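Local coordinates for protein S-adenosylmethionine dependent methyltransferase (Mesorhizobium loti, PDB 3BKW) that probably transfers a methyl group from S-adenosylmethionine to an acceptor substrate, at residues A[37-42]-A[139-144]; A[47-52]-A[56-61]. One frame throughout, in Å; residues are numbered along the deposited sequence.

In the fold
From the N terminus, helix 32-38 runs into segment 37-42, which reaches segment 139-144 on strand 138-145 almost a hundred residues later in interaction 1. The excursion between them holds four of the five parallel strands, and interaction 2 falls entirely within it. There strand 46-50 passes through a short turn into helix 56-63, so that interaction 2 closes a local loop with three residues between its segments. The two contacts do not cross along the chain. They meet in space, with centres about 11 Å apart, where Leu-39 and Val-42 pack on Trp-60 and Leu-39 also touches Phe-57. Together they tie the incoming N-terminal chain, the first beta-alpha unit and the fifth strand of one sheet.

Interaction 1. Residues A[37-42]-A[139-144]. With EDO (1,2-ethanediol), chain I.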
ATOM      1  N   ALA A  37       4.573  17.191   4.290  1.00 28.70           N
ATOM      2  CA  ALA A  37       5.769  16.826   3.519  1.00 29.67           C
ATOM      3  C   ALA A  37       5.462  16.225   2.144  1.00 29.35           C
ATOM      4  O   ALA A  37       6.281  16.332   1.221  1.00 30.18           O
ATOM      5  CB  ALA A  37       6.634  15.885   4.312  1.00 30.18           C
HETATM    6  N   MSE A  38       4.271  15.629   2.017  1.00 27.95           N
HETATM    7  CA  MSE A  38       3.798  15.002   0.785  1.00 28.21           C
HETATM    8  C   MSE A  38       3.151  15.971  -0.195  1.00 27.73           C
HETATM    9  O   MSE A  38       2.996  15.652  -1.376  1.00 29.37           O
HETATM   10  CB  MSE A  38       2.835  13.883   1.143  1.00 29.44           C
HETATM   11  CG  MSE A  38       3.497  12.772   1.921  1.00 27.48           C
HETATM   12 SE   MSE A  38       2.237  11.587   2.750  0.75 29.44          SE
HETATM   13  CE  MSE A  38       1.196  11.061   1.195  1.00 29.87           C
ATOM     14  N   LEU A  39       2.805  17.167   0.276  1.00 28.63           N
ATOM     15  CA  LEU A  39       2.171  18.165  -0.564  1.00 28.51           C
ATOM     16  C   LEU A  39       3.144  18.736  -1.568  1.00 29.18           C
ATOM     17  O   LEU A  39       4.345  18.763  -1.314  1.00 30.35           O
ATOM     18  CB  LEU A  39       1.677  19.345   0.278  1.00 28.54           C
ATOM     19  CG  LEU A  39       0.619  19.077   1.341  1.00 27.44           C
ATOM     20  CD1 LEU A  39       0.454  20.356   2.186  1.00 28.23           C
ATOM     21  CD2 LEU A  39      -0.696  18.627   0.679  1.00 30.40           C
ATOM     22  N   PRO A  40       2.631  19.204  -2.716  1.00 30.17           N
ATOM     23  CA  PRO A  40       3.495  19.944  -3.612  1.00 30.66           C
ATOM     24  C   PRO A  40       3.710  21.344  -2.995  1.00 31.81           C
ATOM     25  O   PRO A  40       3.045  21.684  -2.012  1.00 30.81           O
ATOM     26  CB  PRO A  40       2.636  20.060  -4.869  1.00 30.71           C
ATOM     27  CG  PRO A  40       1.252  20.130  -4.327  1.00 31.74           C
ATOM     28  CD  PRO A  40       1.248  19.142  -3.235  1.00 31.41           C
ATOM     29  N   GLU A  41       4.626  22.133  -3.548  1.00 31.81           N
ATOM     30  CA  GLU A  41       4.734  23.533  -3.136  1.00 31.90           C
ATOM     31  C   GLU A  41       3.363  24.198  -3.416  1.00 31.75           C
ATOM     32  O   GLU A  41       2.877  24.157  -4.540  1.00 32.32           O
ATOM     33  CB  GLU A  41       5.869  24.228  -3.895  1.00 33.49           C
ATOM     34  CG  GLU A  41       5.923  25.746  -3.716  1.00 37.98           C
ATOM     35  CD  GLU A  41       6.049  26.177  -2.273  1.00 44.64           C
ATOM     36  OE1 GLU A  41       6.982  25.692  -1.593  1.00 45.81           O
ATOM     37  OE2 GLU A  41       5.223  27.005  -1.838  1.00 43.35           O
ATOM     38  N   VAL A  42       2.755  24.786  -2.389  1.00 30.68           N
ATOM     39  CA  VAL A  42       1.396  25.350  -2.507  1.00 30.44           C
ATOM     40  C   VAL A  42       1.349  26.773  -3.049  1.00 29.59           C
ATOM     41  O   VAL A  42       0.267  27.257  -3.380  1.00 30.18           O
ATOM     42  CB  VAL A  42       0.575  25.243  -1.180  1.00 30.51           C
ATOM     43  CG1 VAL A  42       0.432  23.758  -0.731  1.00 28.94           C
ATOM     44  CG2 VAL A  42       1.157  26.122  -0.065  1.00 29.99           C
ATOM     45  N   HIS A 139      -2.209  17.255  -8.133  1.00 28.34           N
ATOM     46  CA  HIS A 139      -2.116  16.227  -7.090  1.00 28.78           C
ATOM     47  C   HIS A 139      -3.338  16.143  -6.193  1.00 26.79           C
ATOM     48  O   HIS A 139      -4.082  17.088  -6.073  1.00 28.30           O
ATOM     49  CB  HIS A 139      -0.895  16.437  -6.200  1.00 29.55           C
ATOM     50  CG  HIS A 139       0.407  16.235  -6.908  1.00 36.17           C
ATOM     51  ND1 HIS A 139       1.060  17.254  -7.560  1.00 36.66           N
ATOM     52  CD2 HIS A 139       1.170  15.129  -7.074  1.00 42.78           C
ATOM     53  CE1 HIS A 139       2.174  16.789  -8.097  1.00 38.27           C
ATOM     54  NE2 HIS A 139       2.264  15.499  -7.819  1.00 39.77           N
ATOM     55  N   PHE A 140      -3.523  14.959  -5.618  1.00 27.25           N
ATOM     56  CA  PHE A 140      -4.552  14.657  -4.632  1.00 26.94           C
ATOM     57  C   PHE A 140      -3.801  14.034  -3.462  1.00 27.78           C
ATOM     58  O   PHE A 140      -3.185  12.987  -3.637  1.00 29.05           O
ATOM     59  CB  PHE A 140      -5.594  13.726  -5.233  1.00 29.25           C
ATOM     60  CG  PHE A 140      -6.741  13.365  -4.314  1.00 30.11           C
ATOM     61  CD1 PHE A 140      -7.168  14.179  -3.249  1.00 30.28           C
ATOM     62  CD2 PHE A 140      -7.495  12.227  -4.608  1.00 34.62           C
ATOM     63  CE1 PHE A 140      -8.265  13.830  -2.453  1.00 31.48           C
ATOM     64  CE2 PHE A 140      -8.587  11.899  -3.829  1.00 32.87           C
ATOM     65  CZ  PHE A 140      -8.974  12.689  -2.761  1.00 34.40           C
ATOM     66  N   VAL A 141      -3.826  14.702  -2.313  1.00 26.56           N
ATOM     67  CA  VAL A 141      -3.108  14.269  -1.126  1.00 26.43           C
ATOM     68  C   VAL A 141      -4.129  14.158  -0.007  1.00 27.50           C
ATOM     69  O   VAL A 141      -4.844  15.120   0.302  1.00 27.70           O
ATOM     70  CB  VAL A 141      -2.001  15.266  -0.770  1.00 26.36           C
ATOM     71  CG1 VAL A 141      -1.270  14.846   0.515  1.00 28.35           C
ATOM     72  CG2 VAL A 141      -1.009  15.397  -1.918  1.00 27.15           C
ATOM     73  N   PHE A 142      -4.247  12.970   0.582  1.00 26.92           N
ATOM     74  CA  PHE A 142      -5.236  12.756   1.604  1.00 26.24           C
ATOM     75  C   PHE A 142      -4.853  11.746   2.668  1.00 28.36           C
ATOM     76  O   PHE A 142      -4.015  10.863   2.434  1.00 27.76           O
ATOM     77  CB  PHE A 142      -6.572  12.360   0.942  1.00 26.76           C
ATOM     78  CG  PHE A 142      -6.564  11.009   0.236  1.00 27.41           C
ATOM     79  CD1 PHE A 142      -6.973   9.862   0.920  1.00 31.26           C
ATOM     80  CD2 PHE A 142      -6.165  10.877  -1.109  1.00 28.47           C
ATOM     81  CE1 PHE A 142      -7.006   8.600   0.288  1.00 32.55           C
ATOM     82  CE2 PHE A 142      -6.192   9.605  -1.758  1.00 29.58           C
ATOM     83  CZ  PHE A 142      -6.609   8.469  -1.038  1.00 29.53           C
ATOM     84  N   SER A 143      -5.500  11.893   3.829  1.00 26.30           N
ATOM     85  CA  SER A 143      -5.349  10.969   4.935  1.00 26.69           C
ATOM     86  C   SER A 143      -6.679  10.318   5.226  1.00 28.13           C
ATOM     87  O   SER A 143      -7.741  10.941   5.083  1.00 27.60           O
ATOM     88  CB  SER A 143      -4.836  11.668   6.178  1.00 28.07           C
ATOM     89  OG  SER A 143      -5.724  12.688   6.592  1.00 28.72           O
ATOM     90  N   THR A 144      -6.606   9.050   5.606  1.00 27.17           N
ATOM     91  CA  THR A 144      -7.758   8.280   6.051  1.00 27.52           C
ATOM     92  C   THR A 144      -7.324   7.378   7.201  1.00 27.00           C
ATOM     93  O   THR A 144      -6.143   7.154   7.413  1.00 26.57           O
ATOM     94  CB  THR A 144      -8.360   7.377   4.908  1.00 28.51           C
ATOM     95  OG1 THR A 144      -7.316   6.578   4.310  1.00 30.37           O
ATOM     96  CG2 THR A 144      -9.030   8.224   3.809  1.00 31.01           C
TER
HETATM   97  C1  EDO I 249       5.132  24.220   1.980  1.00 52.84           C
HETATM   98  O1  EDO I 249       5.291  25.591   2.359  1.00 46.99           O
HETATM   99  C2  EDO I 249       4.278  24.173   0.718  1.00 51.34           C
HETATM  100  O2  EDO I 249       3.793  22.849   0.433  1.00 42.38           O
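Val-141 meets Met-38 and Leu-39 where the N-terminal helix 32-38 ends against strand 138-145 of the Rossmann-like, class I methyltransferase sheet. The contact is mainly apolar. CG1 of Val-141, anti to the backbone N (chi1 178°), reaches CD2 of Leu-39 at 3.8 Å, the two side chains crossing at about a right angle. The same methyl lies 4.3 Å from CB of Met-38, a selenomethionine in the crystal. The other branch, CG2 of Val-141, comes 4.0 Å from the carbonyl O of Met-38. Leu-39 points its CB away from the strand, yet its CD2 branch swings back to the valine, and it also packs on Tyr-112, Phe-57 and Trp-60.

A looser contact lies further along. CB of Pro-40 approaches ND1 of His-139 obliquely at 4.2 Å. The imidazole is held at its other ring nitrogen, NE2, by a hydrogen bond to Glu-209, so its polar anchor lies on strand 207-213. Pro-40 also packs on Leu-110.

A bound 1,2-ethanediol, probably from the crystallisation liquor, adds a polar contact to segment 37-42; of the two segments it touches only this one, and it also lies against the Trp-60 indole. Its carbon C2 lies 3.8 Å from CG2 of Val-42 and 3.9 Å from OE2 of Glu-41, and its hydroxyl O2 donates a hydrogen bond of 2.8 Å to the carbonyl O of Pro-40.

Interaction 2. Residues A[47-52]-A[56-61]; sequences IVDLGC and WFCRWA
Asp-49 projects from the end of strand 46-50 against Phe-57 and Cys-58 in the first turns of helix 56-63. The strand and helix segments run nearly antiparallel, at 163°, and the DLGC sequence at the end of the strand and in the turn matches the start of the glycine-rich motif that binds S-adenosylmethionine in related methyltransferases. The tight part is packed around the Phe-57 edge, apolar at Ile-47 and Ala-61 and polar at Asp-49. Phe-57 turns its ring toward the strand, CG anti to the backbone N (chi1 171°), and offers its edge: CG2 of Ile-47 lies in the ring plane, 3.8 Å from CE2 of Phe-57. CD1 of Ile-47 continues along the helix to CB of Ala-61, again at 3.8 Å. OD2 of Asp-49 also approaches the edge of that ring, 3.5 Å from CD2 of Phe-57, with the carboxylate plane at 90° to it, and sits equally close, 3.5 Å, to SG of Cys-58.

Toward the turn, packing gives way to water. One molecule donates to OD2 of Asp-49 (2.6 Å) and to O of Cys-52 (2.7 Å), and accepts from N of Phe-57, joining strand, turn and helix start. Cut back to an alanine, Asp-49 would lose its carboxylate, which is likely to leave the water short of an acceptor and open a gap beside the Phe-57 edge and Cys-58. At the exposed rim Trp-56 barely contributes; NH2 of Arg-59 lies over one face of its indole, toward the rim.

Strand and helix belong to the beta-alpha-beta unit that continues into strand 68-73; Cys-58 and Ala-61 pack on Val-69 of that strand, while Phe-57 stacks on Tyr-112 of strand 108-114.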
ATOM      1  N   ILE A  47      -6.442  25.398  -4.871  1.00 26.67           N
ATOM      2  CA  ILE A  47      -6.581  24.249  -3.977  1.00 27.19           C
ATOM      3  C   ILE A  47      -8.012  24.031  -3.527  1.00 26.98           C
ATOM      4  O   ILE A  47      -8.732  24.998  -3.254  1.00 27.92           O
ATOM      5  CB  ILE A  47      -5.701  24.461  -2.712  1.00 26.49           C
ATOM      6  CG1 ILE A  47      -4.244  24.766  -3.091  1.00 26.24           C
ATOM      7  CG2 ILE A  47      -5.775  23.230  -1.769  1.00 28.32           C
ATOM      8  CD1 ILE A  47      -3.306  25.067  -1.910  1.00 25.47           C
ATOM      9  N   VAL A  48      -8.425  22.757  -3.453  1.00 26.30           N
ATOM     10  CA  VAL A  48      -9.714  22.399  -2.875  1.00 27.33           C
ATOM     11  C   VAL A  48      -9.445  21.514  -1.651  1.00 26.57           C
ATOM     12  O   VAL A  48      -8.644  20.581  -1.737  1.00 27.49           O
ATOM     13  CB  VAL A  48     -10.703  21.757  -3.881  1.00 25.39           C
ATOM     14  CG1 VAL A  48     -10.145  20.480  -4.524  1.00 26.23           C
ATOM     15  CG2 VAL A  48     -12.057  21.495  -3.207  1.00 29.16           C
ATOM     16  N   ASP A  49     -10.121  21.820  -0.535  1.00 26.75           N
ATOM     17  CA  ASP A  49     -10.019  21.086   0.710  1.00 27.74           C
ATOM     18  C   ASP A  49     -11.329  20.361   0.914  1.00 26.79           C
ATOM     19  O   ASP A  49     -12.351  20.998   1.143  1.00 26.87           O
ATOM     20  CB  ASP A  49      -9.733  22.056   1.866  1.00 26.68           C
ATOM     21  CG  ASP A  49      -9.545  21.364   3.192  1.00 28.96           C
ATOM     22  OD1 ASP A  49      -9.783  20.151   3.285  1.00 29.56           O
ATOM     23  OD2 ASP A  49      -9.115  22.030   4.144  1.00 31.07           O
ATOM     24  N   LEU A  50     -11.300  19.030   0.795  1.00 27.70           N
ATOM     25  CA  LEU A  50     -12.497  18.202   0.910  1.00 26.79           C
ATOM     26  C   LEU A  50     -12.685  17.764   2.354  1.00 28.60           C
ATOM     27  O   LEU A  50     -11.929  16.921   2.853  1.00 28.91           O
ATOM     28  CB  LEU A  50     -12.408  16.987  -0.031  1.00 28.19           C
ATOM     29  CG  LEU A  50     -12.119  17.223  -1.511  1.00 31.11           C
ATOM     30  CD1 LEU A  50     -11.888  15.921  -2.264  1.00 35.60           C
ATOM     31  CD2 LEU A  50     -13.231  18.006  -2.145  1.00 29.33           C
ATOM     32  N   GLY A  51     -13.683  18.349   3.020  1.00 28.52           N
ATOM     33  CA  GLY A  51     -13.985  18.085   4.444  1.00 28.50           C
ATOM     34  C   GLY A  51     -13.092  19.012   5.248  1.00 28.17           C
ATOM     35  O   GLY A  51     -12.332  18.580   6.118  1.00 29.03           O
ATOM     36  N   CYS A  52     -13.232  20.305   4.977  1.00 28.87           N
ATOM     37  CA  CYS A  52     -12.348  21.323   5.548  1.00 28.23           C
ATOM     38  C   CYS A  52     -12.536  21.648   7.035  1.00 27.51           C
ATOM     39  O   CYS A  52     -11.655  22.282   7.642  1.00 28.21           O
ATOM     40  CB  CYS A  52     -12.466  22.623   4.739  1.00 28.11           C
ATOM     41  SG  CYS A  52     -14.043  23.453   4.853  1.00 27.97           S
ATOM     42  N   TRP A  56      -8.590  24.827   9.087  1.00 30.95           N
ATOM     43  CA  TRP A  56      -7.190  24.905   9.515  1.00 30.81           C
ATOM     44  C   TRP A  56      -6.216  24.804   8.331  1.00 29.98           C
ATOM     45  O   TRP A  56      -5.299  25.622   8.207  1.00 29.94           O
ATOM     46  CB  TRP A  56      -6.833  23.806  10.522  1.00 34.73           C
ATOM     47  CG  TRP A  56      -7.556  23.823  11.810  1.00 40.07           C
ATOM     48  CD1 TRP A  56      -8.527  22.949  12.215  1.00 46.56           C
ATOM     49  CD2 TRP A  56      -7.357  24.735  12.891  1.00 43.48           C
ATOM     50  NE1 TRP A  56      -8.952  23.268  13.487  1.00 45.58           N
ATOM     51  CE2 TRP A  56      -8.243  24.353  13.932  1.00 45.58           C
ATOM     52  CE3 TRP A  56      -6.513  25.842  13.087  1.00 45.77           C
ATOM     53  CZ2 TRP A  56      -8.318  25.049  15.156  1.00 45.85           C
ATOM     54  CZ3 TRP A  56      -6.583  26.538  14.309  1.00 47.30           C
ATOM     55  CH2 TRP A  56      -7.485  26.135  15.325  1.00 47.21           C
ATOM     56  N   PHE A  57      -6.454  23.828   7.453  1.00 27.40           N
ATOM     57  CA  PHE A  57      -5.613  23.647   6.277  1.00 26.83           C
ATOM     58  C   PHE A  57      -5.802  24.808   5.287  1.00 26.69           C
ATOM     59  O   PHE A  57      -4.820  25.250   4.672  1.00 27.53           O
ATOM     60  CB  PHE A  57      -5.846  22.294   5.574  1.00 26.08           C
ATOM     61  CG  PHE A  57      -5.140  22.193   4.261  1.00 27.31           C
ATOM     62  CD1 PHE A  57      -3.797  21.862   4.206  1.00 30.83           C
ATOM     63  CD2 PHE A  57      -5.804  22.522   3.081  1.00 28.48           C
ATOM     64  CE1 PHE A  57      -3.116  21.806   2.974  1.00 29.77           C
ATOM     65  CE2 PHE A  57      -5.147  22.471   1.851  1.00 30.05           C
ATOM     66  CZ  PHE A  57      -3.792  22.104   1.802  1.00 31.05           C
ATOM     67  N   CYS A  58      -7.051  25.252   5.111  1.00 25.10           N
ATOM     68  CA  CYS A  58      -7.370  26.360   4.194  1.00 25.42           C
ATOM     69  C   CYS A  58      -6.549  27.599   4.537  1.00 25.83           C
ATOM     70  O   CYS A  58      -5.929  28.204   3.647  1.00 27.43           O
ATOM     71  CB  CYS A  58      -8.860  26.697   4.216  1.00 26.05           C
ATOM     72  SG  CYS A  58      -9.874  25.379   3.552  1.00 30.98           S
ATOM     73  N   ARG A  59      -6.532  27.960   5.825  1.00 26.82           N
ATOM     74  CA  ARG A  59      -5.739  29.087   6.301  1.00 26.95           C
ATOM     75  C   ARG A  59      -4.239  28.853   6.161  1.00 26.49           C
ATOM     76  O   ARG A  59      -3.524  29.762   5.760  1.00 27.62           O
ATOM     77  CB  ARG A  59      -6.099  29.489   7.732  1.00 26.82           C
ATOM     78  CG  ARG A  59      -7.480  30.135   7.829  1.00 29.47           C
ATOM     79  CD  ARG A  59      -7.772  30.673   9.217  1.00 29.36           C
ATOM     80  NE  ARG A  59      -7.904  29.612  10.206  1.00 28.90           N
ATOM     81  CZ  ARG A  59      -8.945  28.782  10.311  1.00 33.95           C
ATOM     82  NH1 ARG A  59      -9.992  28.875   9.501  1.00 33.73           N
ATOM     83  NH2 ARG A  59      -8.938  27.846  11.254  1.00 36.01           N
ATOM     84  N   TRP A  60      -3.771  27.646   6.473  1.00 28.40           N
ATOM     85  CA  TRP A  60      -2.348  27.302   6.286  1.00 27.36           C
ATOM     86  C   TRP A  60      -1.941  27.498   4.823  1.00 27.24           C
ATOM     87  O   TRP A  60      -0.915  28.114   4.538  1.00 27.99           O
ATOM     88  CB  TRP A  60      -2.044  25.863   6.758  1.00 27.78           C
ATOM     89  CG  TRP A  60      -0.626  25.431   6.481  1.00 28.02           C
ATOM     90  CD1 TRP A  60       0.437  25.585   7.307  1.00 30.41           C
ATOM     91  CD2 TRP A  60      -0.120  24.824   5.277  1.00 27.79           C
ATOM     92  NE1 TRP A  60       1.570  25.102   6.704  1.00 29.84           N
ATOM     93  CE2 TRP A  60       1.268  24.652   5.450  1.00 31.68           C
ATOM     94  CE3 TRP A  60      -0.705  24.430   4.070  1.00 30.27           C
ATOM     95  CZ2 TRP A  60       2.085  24.060   4.471  1.00 31.56           C
ATOM     96  CZ3 TRP A  60       0.099  23.845   3.087  1.00 29.15           C
ATOM     97  CH2 TRP A  60       1.487  23.680   3.293  1.00 31.38           C
ATOM     98  N   ALA A  61      -2.753  26.981   3.906  1.00 25.93           N
ATOM     99  CA  ALA A  61      -2.465  27.067   2.476  1.00 26.01           C
ATOM    100  C   ALA A  61      -2.421  28.512   2.000  1.00 26.79           C
ATOM    101  O   ALA A  61      -1.522  28.891   1.230  1.00 28.27           O
ATOM    102  CB  ALA A  61      -3.481  26.270   1.671  1.00 26.44           C
TER
HETATM  103  O   HOH W   1      -9.088  22.465   6.733  1.00 23.05           O